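PDB 7O79: Poly(Beta-D-mannuronate) lyase from Pseudopedobacter saltans, which probably cleaves the poly(beta-D-mannuronate) of alginate, as a family 6 polysaccharide lyase. Local coordinates for residues G88-F93 with Y117-F122; L280-G285 with G313-G318; D317-N322 with N354-H359. All blocks are in the same frame, centred on the assembly; numbering follows the deposited sequence.

The three contacts lie along one right-handed parallel beta-helix and follow one another in the chain. Contact 1 joins strands 89-93 and 118-122, neighbours in the parallel array that also holds strand 280-283 of contact 2. Contact 3 pairs strands 319-328 and 356-364, which lie on a different face of the beta-helix. Contact 1 is on the opposite side of the chain's centre from the others, its centre 31 Å from that of contact 2 and 36 Å from that of contact 3. Contacts 2 and 3 have centres only 11 Å apart and share Asp317 and Gly318; Tyr320 packs against Leu282 and Val315, so the loop and the strand pairing form one continuous packed region.

Contact 1: G88-F93 with Y117-F122; sequences GSVIQF and YYWVLF
Phe93 and Phe122 lie side by side in an offset stack, their ring planes 8° apart and centroids separated by 4.5 Å. Both first torsions are alike (chi1 near -70°), each ring leaning to the side of its own backbone N, and Phe122 CE1 therefore comes over the rim of one Phe93 face, 3.4 Å from Phe93 CD1. Val120 CG1 meets the edge of the Phe93 ring, 3.8 Å from CE1. Such columns of like residues, one from each coil, are a hallmark of the parallel beta-helix; here Phe68 also stacks on Phe93, while Phe193 meets Phe122 edge-to-face. Both segments turn a corner in step, at Val90-Ile91 and Trp119-Val120, where Ile91 N donates to Trp119 O over 2.9 Å. At this bend Val90 CG2 reaches both aromatic side chains beside it, 3.8 Å from Tyr117 CE1 and equally far from Trp119 CD1. Ser89 OG, held opposite its own N (chi1 179°), reaches forward to bond Ile91 O at 2.7 Å from above the carbonyl plane; the same oxygen accepts Leu121 N at 3.0 Å, so two donors grip it. Beyond the corner, Gln92 lays its extended side chain alongside Leu121 CD2, and its NE2 bonds Asn94 OD1.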
loop_
_atom_site.group_PDB
_atom_site.type_symbol
_atom_site.label_atom_id
_atom_site.label_comp_id
_atom_site.label_asym_id
_atom_site.label_seq_id
_atom_site.Cartn_x
_atom_site.Cartn_y
_atom_site.Cartn_z
ATOM N N GLY A 88 1.117 19.630 -0.229
ATOM C CA GLY A 88 0.199 19.101 0.770
ATOM C C GLY A 88 -0.494 17.836 0.306
ATOM O O GLY A 88 0.161 16.869 -0.059
ATOM N N SER A 89 -1.828 17.840 0.353
ATOM C CA SER A 89 -2.640 16.702 -0.058
ATOM C C SER A 89 -4.008 17.207 -0.489
ATOM O O SER A 89 -4.522 18.194 0.053
ATOM C CB SER A 89 -2.792 15.668 1.071
ATOM O OG SER A 89 -3.611 14.575 0.651
ATOM N N VAL A 90 -4.602 16.540 -1.475
ATOM C CA VAL A 90 -5.940 16.955 -1.900
ATOM C C VAL A 90 -6.946 16.726 -0.776
ATOM O O VAL A 90 -7.768 17.594 -0.463
ATOM C CB VAL A 90 -6.348 16.218 -3.185
ATOM C CG1 VAL A 90 -7.782 16.508 -3.532
ATOM C CG2 VAL A 90 -5.419 16.614 -4.330
ATOM N N ILE A 91 -6.898 15.557 -0.154
ATOM C CA ILE A 91 -7.784 15.206 0.948
ATOM C C ILE A 91 -6.916 14.846 2.143
ATOM O O ILE A 91 -5.914 14.134 1.996
ATOM C CB ILE A 91 -8.712 14.036 0.561
ATOM C CG1 ILE A 91 -9.741 14.507 -0.467
ATOM C CG2 ILE A 91 -9.423 13.496 1.808
ATOM C CD1 ILE A 91 -10.360 13.407 -1.252
ATOM N N GLN A 92 -7.291 15.316 3.329
ATOM C CA GLN A 92 -6.466 15.062 4.502
ATOM C C GLN A 92 -7.316 14.722 5.720
ATOM O O GLN A 92 -8.236 15.469 6.072
ATOM C CB GLN A 92 -5.549 16.255 4.787
ATOM C CG GLN A 92 -4.475 15.943 5.814
ATOM C CD GLN A 92 -3.260 16.858 5.715
ATOM O OE1 GLN A 92 -2.922 17.357 4.637
ATOM N NE2 GLN A 92 -2.615 17.103 6.853
ATOM N N PHE A 93 -7.008 13.579 6.352
ATOM C CA PHE A 93 -7.667 13.141 7.589
ATOM C C PHE A 93 -6.798 13.606 8.751
ATOM O O PHE A 93 -5.795 12.966 9.072
ATOM C CB PHE A 93 -7.835 11.622 7.628
ATOM C CG PHE A 93 -8.839 11.065 6.624
ATOM C CD1 PHE A 93 -8.457 10.792 5.316
ATOM C CD2 PHE A 93 -10.149 10.784 7.006
ATOM C CE1 PHE A 93 -9.370 10.272 4.391
ATOM C CE2 PHE A 93 -11.074 10.254 6.086
ATOM C CZ PHE A 93 -10.686 9.990 4.788
ATOM N N TYR A 117 2.418 16.383 -4.217
ATOM C CA TYR A 117 1.431 16.340 -3.140
ATOM C C TYR A 117 0.713 14.989 -3.141
ATOM O O TYR A 117 0.609 14.322 -4.183
ATOM C CB TYR A 117 0.414 17.486 -3.250
ATOM C CG TYR A 117 -0.259 17.703 -4.606
ATOM C CD1 TYR A 117 -1.444 17.046 -4.927
ATOM C CD2 TYR A 117 0.234 18.632 -5.518
ATOM C CE1 TYR A 117 -2.084 17.254 -6.141
ATOM C CE2 TYR A 117 -0.409 18.858 -6.737
ATOM C CZ TYR A 117 -1.574 18.168 -7.041
ATOM O OH TYR A 117 -2.239 18.375 -8.241
ATOM N N TYR A 118 0.239 14.582 -1.963
ATOM C CA TYR A 118 -0.570 13.370 -1.898
ATOM C C TYR A 118 -1.947 13.627 -2.497
ATOM O O TYR A 118 -2.385 14.767 -2.649
ATOM C CB TYR A 118 -0.793 12.898 -0.462
ATOM C CG TYR A 118 0.408 12.580 0.376
ATOM C CD1 TYR A 118 1.021 13.562 1.139
ATOM C CD2 TYR A 118 0.904 11.278 0.452
ATOM C CE1 TYR A 118 2.115 13.270 1.934
ATOM C CE2 TYR A 118 2.002 10.975 1.250
ATOM C CZ TYR A 118 2.601 11.970 1.987
ATOM O OH TYR A 118 3.692 11.674 2.791
ATOM N N TRP A 119 -2.662 12.545 -2.791
ATOM C CA TRP A 119 -4.082 12.728 -3.050
ATOM C C TRP A 119 -4.908 12.486 -1.792
ATOM O O TRP A 119 -5.862 13.228 -1.526
ATOM C CB TRP A 119 -4.523 11.836 -4.213
ATOM C CG TRP A 119 -4.286 12.533 -5.540
ATOM C CD1 TRP A 119 -3.534 13.652 -5.745
ATOM C CD2 TRP A 119 -4.792 12.151 -6.819
ATOM N NE1 TRP A 119 -3.545 13.996 -7.071
ATOM C CE2 TRP A 119 -4.309 13.086 -7.754
ATOM C CE3 TRP A 119 -5.604 11.105 -7.265
ATOM C CZ2 TRP A 119 -4.621 13.018 -9.111
ATOM C CZ3 TRP A 119 -5.907 11.030 -8.621
ATOM C CH2 TRP A 119 -5.421 11.990 -9.525
ATOM N N VAL A 120 -4.515 11.517 -0.963
ATOM C CA VAL A 120 -5.177 11.273 0.314
ATOM C C VAL A 120 -4.093 11.031 1.353
ATOM O O VAL A 120 -3.235 10.161 1.169
ATOM C CB VAL A 120 -6.143 10.060 0.251
ATOM C CG1 VAL A 120 -6.803 9.844 1.594
ATOM C CG2 VAL A 120 -7.196 10.244 -0.843
ATOM N N LEU A 121 -4.132 11.781 2.451
ATOM C CA LEU A 121 -3.149 11.633 3.512
ATOM C C LEU A 121 -3.852 11.394 4.836
ATOM O O LEU A 121 -4.723 12.176 5.233
ATOM C CB LEU A 121 -2.237 12.865 3.614
ATOM C CG LEU A 121 -1.231 12.770 4.763
ATOM C CD1 LEU A 121 -0.259 11.625 4.575
ATOM C CD2 LEU A 121 -0.473 14.094 4.966
ATOM N N PHE A 122 -3.480 10.310 5.516
ATOM C CA PHE A 122 -4.025 10.011 6.836
ATOM C C PHE A 122 -3.093 10.520 7.926
ATOM O O PHE A 122 -1.895 10.213 7.923
ATOM C CB PHE A 122 -4.256 8.511 7.001
ATOM C CG PHE A 122 -5.393 8.004 6.191
ATOM C CD1 PHE A 122 -6.666 7.985 6.731
ATOM C CD2 PHE A 122 -5.203 7.542 4.892
ATOM C CE1 PHE A 122 -7.742 7.516 5.996
ATOM C CE2 PHE A 122 -6.290 7.068 4.153
ATOM C CZ PHE A 122 -7.551 7.068 4.702
#

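Contact 2: L280-G285 with G313-G318; sequences LILICG and GHVKDG
Val315 sets CG1 opposite its backbone N (chi1 -179°), which leaves CG2 on the N side and turned to the Ile283 carbonyl, while CG1 faces Leu282. CG2 comes within 3.2 Å of Ile283 O, a close methyl-to-oxygen approach. On the other branch, CG1 lies 4.2 Å from Leu282 CB. The CD2 methyl of Leu282 packs against Tyr320 CE1, while Val315 CG1 touches the OH of the same tyrosine, so both aliphatic side chains border on Tyr320.

The backbones share no direct hydrogen bond in this contact. A single water joins them instead, donating to Ile283 O at 2.8 Å and accepting from Val315 N at 2.7 Å, so that a buried carbonyl and a buried amide are both satisfied. His314 places its imidazole beside this water through a torsion that carries CG away from its own N (chi1 -164°). The water sits at the edge of the ring, in its plane, while NE2 is hydrogen-bonded to Leu351 O.

At the far end the two segments close up on glycine. Gly285 CA lies 3.8 Å from His314 N and 3.9 Å from Gly313 O, and a beta carbon at Gly285 would run into His314 CA, so the absence of a side chain is what permits the approach. From here the segments spread apart toward Leu280 and Gly318. The chain leaves strand 280-283 at this neck, makes an excursion containing the small hairpin of strands 299-300 and 308-309, and returns through 313-318 to start strand 319-328. Loops of very different length between short strands of successive coils are usual in the parallel beta-helix of pectate lyase-like enzymes, the clan to which this chain belongs; here one of them returns to the end of its strand through a water and a glycine.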
loop_
_atom_site.group_PDB
_atom_site.type_symbol
_atom_site.label_atom_id
_atom_site.label_comp_id
_atom_site.label_asym_id
_atom_site.label_seq_id
_atom_site.Cartn_x
_atom_site.Cartn_y
_atom_site.Cartn_z
ATOM N N LEU A 280 7.220 -14.103 -5.384
ATOM C CA LEU A 280 7.456 -13.785 -3.983
ATOM C C LEU A 280 8.943 -13.571 -3.777
ATOM O O LEU A 280 9.752 -14.434 -4.131
ATOM C CB LEU A 280 6.960 -14.911 -3.072
ATOM C CG LEU A 280 7.189 -14.796 -1.558
ATOM C CD1 LEU A 280 6.574 -13.505 -0.966
ATOM C CD2 LEU A 280 6.686 -16.056 -0.841
ATOM N N ILE A 281 9.308 -12.428 -3.207
ATOM C CA ILE A 281 10.701 -12.110 -2.920
ATOM C C ILE A 281 10.856 -11.948 -1.420
ATOM O O ILE A 281 10.210 -11.086 -0.816
ATOM C CB ILE A 281 11.169 -10.843 -3.639
ATOM C CG1 ILE A 281 11.140 -11.037 -5.163
ATOM C CG2 ILE A 281 12.570 -10.428 -3.138
ATOM C CD1 ILE A 281 11.187 -9.701 -5.944
ATOM N N LEU A 282 11.714 -12.771 -0.824
ATOM C CA LEU A 282 12.140 -12.612 0.561
ATOM C C LEU A 282 13.531 -11.994 0.505
ATOM O O LEU A 282 14.490 -12.667 0.112
ATOM C CB LEU A 282 12.172 -13.961 1.267
ATOM C CG LEU A 282 10.853 -14.734 1.229
ATOM C CD1 LEU A 282 10.921 -15.870 2.220
ATOM C CD2 LEU A 282 9.660 -13.835 1.490
ATOM N N ILE A 283 13.647 -10.709 0.867
ATOM C CA ILE A 283 14.895 -9.987 0.615
ATOM C C ILE A 283 15.881 -10.236 1.753
ATOM O O ILE A 283 15.499 -10.561 2.884
ATOM C CB ILE A 283 14.623 -8.479 0.406
ATOM C CG1 ILE A 283 15.743 -7.834 -0.435
ATOM C CG2 ILE A 283 14.445 -7.777 1.735
ATOM C CD1 ILE A 283 15.396 -6.481 -1.033
ATOM N N CYS A 284 17.171 -10.108 1.455
ATOM C CA CYS A 284 18.184 -10.317 2.481
ATOM C C CYS A 284 18.232 -9.124 3.432
ATOM O O CYS A 284 18.111 -7.967 3.017
ATOM C CB CYS A 284 19.562 -10.531 1.850
ATOM S SG CYS A 284 19.728 -12.013 0.833
ATOM N N GLY A 285 18.394 -9.406 4.705
ATOM C CA GLY A 285 18.464 -8.349 5.688
ATOM C C GLY A 285 19.885 -7.864 5.876
ATOM O O GLY A 285 20.850 -8.496 5.432
ATOM N N GLY A 313 15.206 -5.254 7.038
ATOM C CA GLY A 313 15.044 -6.212 8.128
ATOM C C GLY A 313 15.213 -7.659 7.677
ATOM O O GLY A 313 14.722 -8.073 6.626
ATOM N N HIS A 314 15.922 -8.434 8.497
ATOM C CA HIS A 314 16.082 -9.867 8.280
ATOM C C HIS A 314 14.707 -10.528 8.155
ATOM O O HIS A 314 13.815 -10.267 8.962
ATOM C CB HIS A 314 16.854 -10.445 9.474
ATOM C CG HIS A 314 17.425 -11.811 9.252
ATOM N ND1 HIS A 314 18.124 -12.484 10.231
ATOM C CD2 HIS A 314 17.429 -12.620 8.163
ATOM C CE1 HIS A 314 18.532 -13.648 9.757
ATOM N NE2 HIS A 314 18.118 -13.758 8.507
ATOM N N VAL A 315 14.514 -11.347 7.120
ATOM C CA VAL A 315 13.236 -12.038 6.922
ATOM C C VAL A 315 13.288 -13.347 7.704
ATOM O O VAL A 315 13.906 -14.336 7.281
ATOM C CB VAL A 315 12.916 -12.280 5.444
ATOM C CG1 VAL A 315 11.555 -12.976 5.312
ATOM C CG2 VAL A 315 12.873 -10.969 4.658
ATOM N N LYS A 316 12.616 -13.374 8.841
ATOM C CA LYS A 316 12.571 -14.587 9.635
ATOM C C LYS A 316 11.187 -14.778 10.227
ATOM O O LYS A 316 10.380 -13.849 10.304
ATOM C CB LYS A 316 13.634 -14.569 10.740
ATOM C CG LYS A 316 13.498 -13.411 11.702
ATOM C CD LYS A 316 14.770 -13.264 12.543
ATOM C CE LYS A 316 14.499 -12.458 13.798
ATOM N NZ LYS A 316 15.700 -12.361 14.681
ATOM N N ASP A 317 10.906 -16.023 10.597
ATOM C CA ASP A 317 9.782 -16.357 11.455
ATOM C C ASP A 317 8.449 -16.105 10.751
ATOM O O ASP A 317 7.426 -15.914 11.409
ATOM C CB ASP A 317 9.820 -15.521 12.739
ATOM C CG ASP A 317 11.055 -15.796 13.578
ATOM O OD1 ASP A 317 11.639 -16.896 13.496
ATOM O OD2 ASP A 317 11.393 -14.915 14.401
ATOM N N GLY A 318 8.447 -16.036 9.413
ATOM C CA GLY A 318 7.245 -15.699 8.679
ATOM C C GLY A 318 6.489 -16.929 8.188
ATOM O O GLY A 318 7.006 -18.043 8.187
HETATM O O HOH W 1 16.250 -12.003 5.145
#

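Contact 3: D317-N322 with N354-H359; sequences DGLYVN and NNTITH
Leu319 and Thr356 form a parallel bridge between adjacent coils of the beta-helix, where the axes of the short strands 319-321 and 356-358 come within 4.8 Å, with only 1° between their directions. Thr356 N donates to Gly318 O at 2.9 Å and Tyr320 N to Thr356 O at 2.7 Å; the bonds farther along are weak. Before the bridge, the amide of Asn355 takes over the pairing. Its CG is set opposite the carbonyl carbon (chi1 -56°), which turns the amide toward 317-322; OD1 accepts Gly318 N at 2.8 Å and lies in the plane of the Tyr320 ring, at the edge, 3.7 Å from CE2, while ND2 reaches Val315 O. Asn390 OD1 accepts Asn355 N. A leucine in place of Asn355 would probably leave Gly318 N and Val315 O without their mates and set the turn free to shift. At the exposed start of the segments, Asn354 ND2 donates to Asp317 OD1 at 2.7 Å, the carboxylate and amide planes standing 88° apart. At the end of the strands Val321 lies alongside Thr358, its CG1 and CG2 both against OG1; just beyond, Asn322 ND2, bonded to Gly437 O, rests near His359 CB. Thr358 OG1 meets His359 ND1 at 2.9 Å, in the plane of the imidazole.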
loop_
_atom_site.group_PDB
_atom_site.type_symbol
_atom_site.label_atom_id
_atom_site.label_comp_id
_atom_site.label_asym_id
_atom_site.label_seq_id
_atom_site.Cartn_x
_atom_site.Cartn_y
_atom_site.Cartn_z
ATOM N N ASP A 317 10.906 -16.023 10.597
ATOM C CA ASP A 317 9.782 -16.357 11.455
ATOM C C ASP A 317 8.449 -16.105 10.751
ATOM O O ASP A 317 7.426 -15.914 11.409
ATOM C CB ASP A 317 9.820 -15.521 12.739
ATOM C CG ASP A 317 11.055 -15.796 13.578
ATOM O OD1 ASP A 317 11.639 -16.896 13.496
ATOM O OD2 ASP A 317 11.393 -14.915 14.401
ATOM N N GLY A 318 8.447 -16.036 9.413
ATOM C CA GLY A 318 7.245 -15.699 8.679
ATOM C C GLY A 318 6.489 -16.929 8.188
ATOM O O GLY A 318 7.006 -18.043 8.187
ATOM N N LEU A 319 5.241 -16.701 7.769
ATOM C CA LEU A 319 4.386 -17.749 7.216
ATOM C C LEU A 319 4.107 -17.413 5.756
ATOM O O LEU A 319 3.442 -16.414 5.462
ATOM C CB LEU A 319 3.081 -17.859 8.006
ATOM C CG LEU A 319 2.241 -19.117 7.781
ATOM C CD1 LEU A 319 2.883 -20.343 8.450
ATOM C CD2 LEU A 319 0.817 -18.897 8.295
ATOM N N TYR A 320 4.596 -18.249 4.841
ATOM C CA TYR A 320 4.471 -18.026 3.399
ATOM C C TYR A 320 3.828 -19.276 2.792
ATOM O O TYR A 320 4.536 -20.094 2.214
ATOM C CB TYR A 320 5.861 -17.717 2.777
ATOM C CG TYR A 320 6.492 -16.477 3.390
ATOM C CD1 TYR A 320 6.136 -15.207 2.951
ATOM C CD2 TYR A 320 7.403 -16.579 4.437
ATOM C CE1 TYR A 320 6.703 -14.059 3.527
ATOM C CE2 TYR A 320 7.973 -15.429 5.024
ATOM C CZ TYR A 320 7.603 -14.181 4.565
ATOM O OH TYR A 320 8.161 -13.048 5.130
ATOM N N VAL A 321 2.494 -19.406 2.925
ATOM C CA VAL A 321 1.804 -20.686 2.745
ATOM C C VAL A 321 0.593 -20.518 1.839
ATOM O O VAL A 321 -0.044 -19.457 1.808
ATOM C CB VAL A 321 1.372 -21.291 4.117
ATOM C CG1 VAL A 321 0.703 -22.634 3.941
ATOM C CG2 VAL A 321 2.580 -21.501 4.994
ATOM N N ASN A 322 0.273 -21.582 1.092
ATOM C CA ASN A 322 -0.972 -21.655 0.323
ATOM C C ASN A 322 -1.133 -20.492 -0.641
ATOM O O ASN A 322 -2.226 -19.934 -0.778
ATOM C CB ASN A 322 -2.185 -21.732 1.242
ATOM C CG ASN A 322 -2.266 -23.047 1.962
ATOM O OD1 ASN A 322 -2.201 -23.101 3.184
ATOM N ND2 ASN A 322 -2.415 -24.127 1.196
ATOM N N ASN A 354 14.271 -19.525 9.291
ATOM C CA ASN A 354 13.146 -19.922 10.139
ATOM C C ASN A 354 11.796 -19.463 9.594
ATOM O O ASN A 354 10.891 -19.143 10.368
ATOM C CB ASN A 354 13.322 -19.418 11.574
ATOM C CG ASN A 354 12.505 -20.223 12.569
ATOM O OD1 ASN A 354 12.423 -21.428 12.453
ATOM N ND2 ASN A 354 11.898 -19.559 13.535
ATOM N N ASN A 355 11.635 -19.417 8.270
ATOM C CA ASN A 355 10.334 -19.150 7.670
ATOM C C ASN A 355 9.685 -20.447 7.201
ATOM O O ASN A 355 10.360 -21.366 6.740
ATOM C CB ASN A 355 10.452 -18.205 6.479
ATOM C CG ASN A 355 11.133 -16.892 6.847
ATOM O OD1 ASN A 355 10.558 -16.037 7.537
ATOM N ND2 ASN A 355 12.373 -16.748 6.417
ATOM N N THR A 356 8.364 -20.479 7.250
ATOM C CA THR A 356 7.585 -21.597 6.725
ATOM C C THR A 356 7.107 -21.261 5.310
ATOM O O THR A 356 6.259 -20.386 5.123
ATOM C CB THR A 356 6.432 -21.900 7.671
ATOM O OG1 THR A 356 6.983 -22.298 8.939
ATOM C CG2 THR A 356 5.545 -23.035 7.119
ATOM N N ILE A 357 7.679 -21.951 4.320
ATOM C CA ILE A 357 7.428 -21.725 2.900
ATOM C C ILE A 357 6.903 -23.032 2.318
ATOM O O ILE A 357 7.680 -23.823 1.774
ATOM C CB ILE A 357 8.714 -21.277 2.180
ATOM C CG1 ILE A 357 9.427 -20.190 3.012
ATOM C CG2 ILE A 357 8.401 -20.831 0.728
ATOM C CD1 ILE A 357 10.860 -19.870 2.561
ATOM N N THR A 358 5.598 -23.288 2.463
ATOM C CA THR A 358 5.025 -24.597 2.129
ATOM C C THR A 358 3.678 -24.438 1.437
ATOM O O THR A 358 3.043 -23.388 1.509
ATOM C CB THR A 358 4.788 -25.479 3.360
ATOM O OG1 THR A 358 3.818 -24.854 4.203
ATOM C CG2 THR A 358 6.062 -25.702 4.138
ATOM N N HIS A 359 3.244 -25.516 0.774
ATOM C CA HIS A 359 1.914 -25.594 0.177
ATOM C C HIS A 359 1.668 -24.491 -0.849
ATOM O O HIS A 359 0.553 -23.995 -1.002
ATOM C CB HIS A 359 0.836 -25.609 1.262
ATOM C CG HIS A 359 0.961 -26.772 2.194
ATOM N ND1 HIS A 359 1.813 -26.776 3.279
ATOM C CD2 HIS A 359 0.359 -27.986 2.182
ATOM C CE1 HIS A 359 1.714 -27.936 3.908
ATOM N NE2 HIS A 359 0.841 -28.688 3.261
#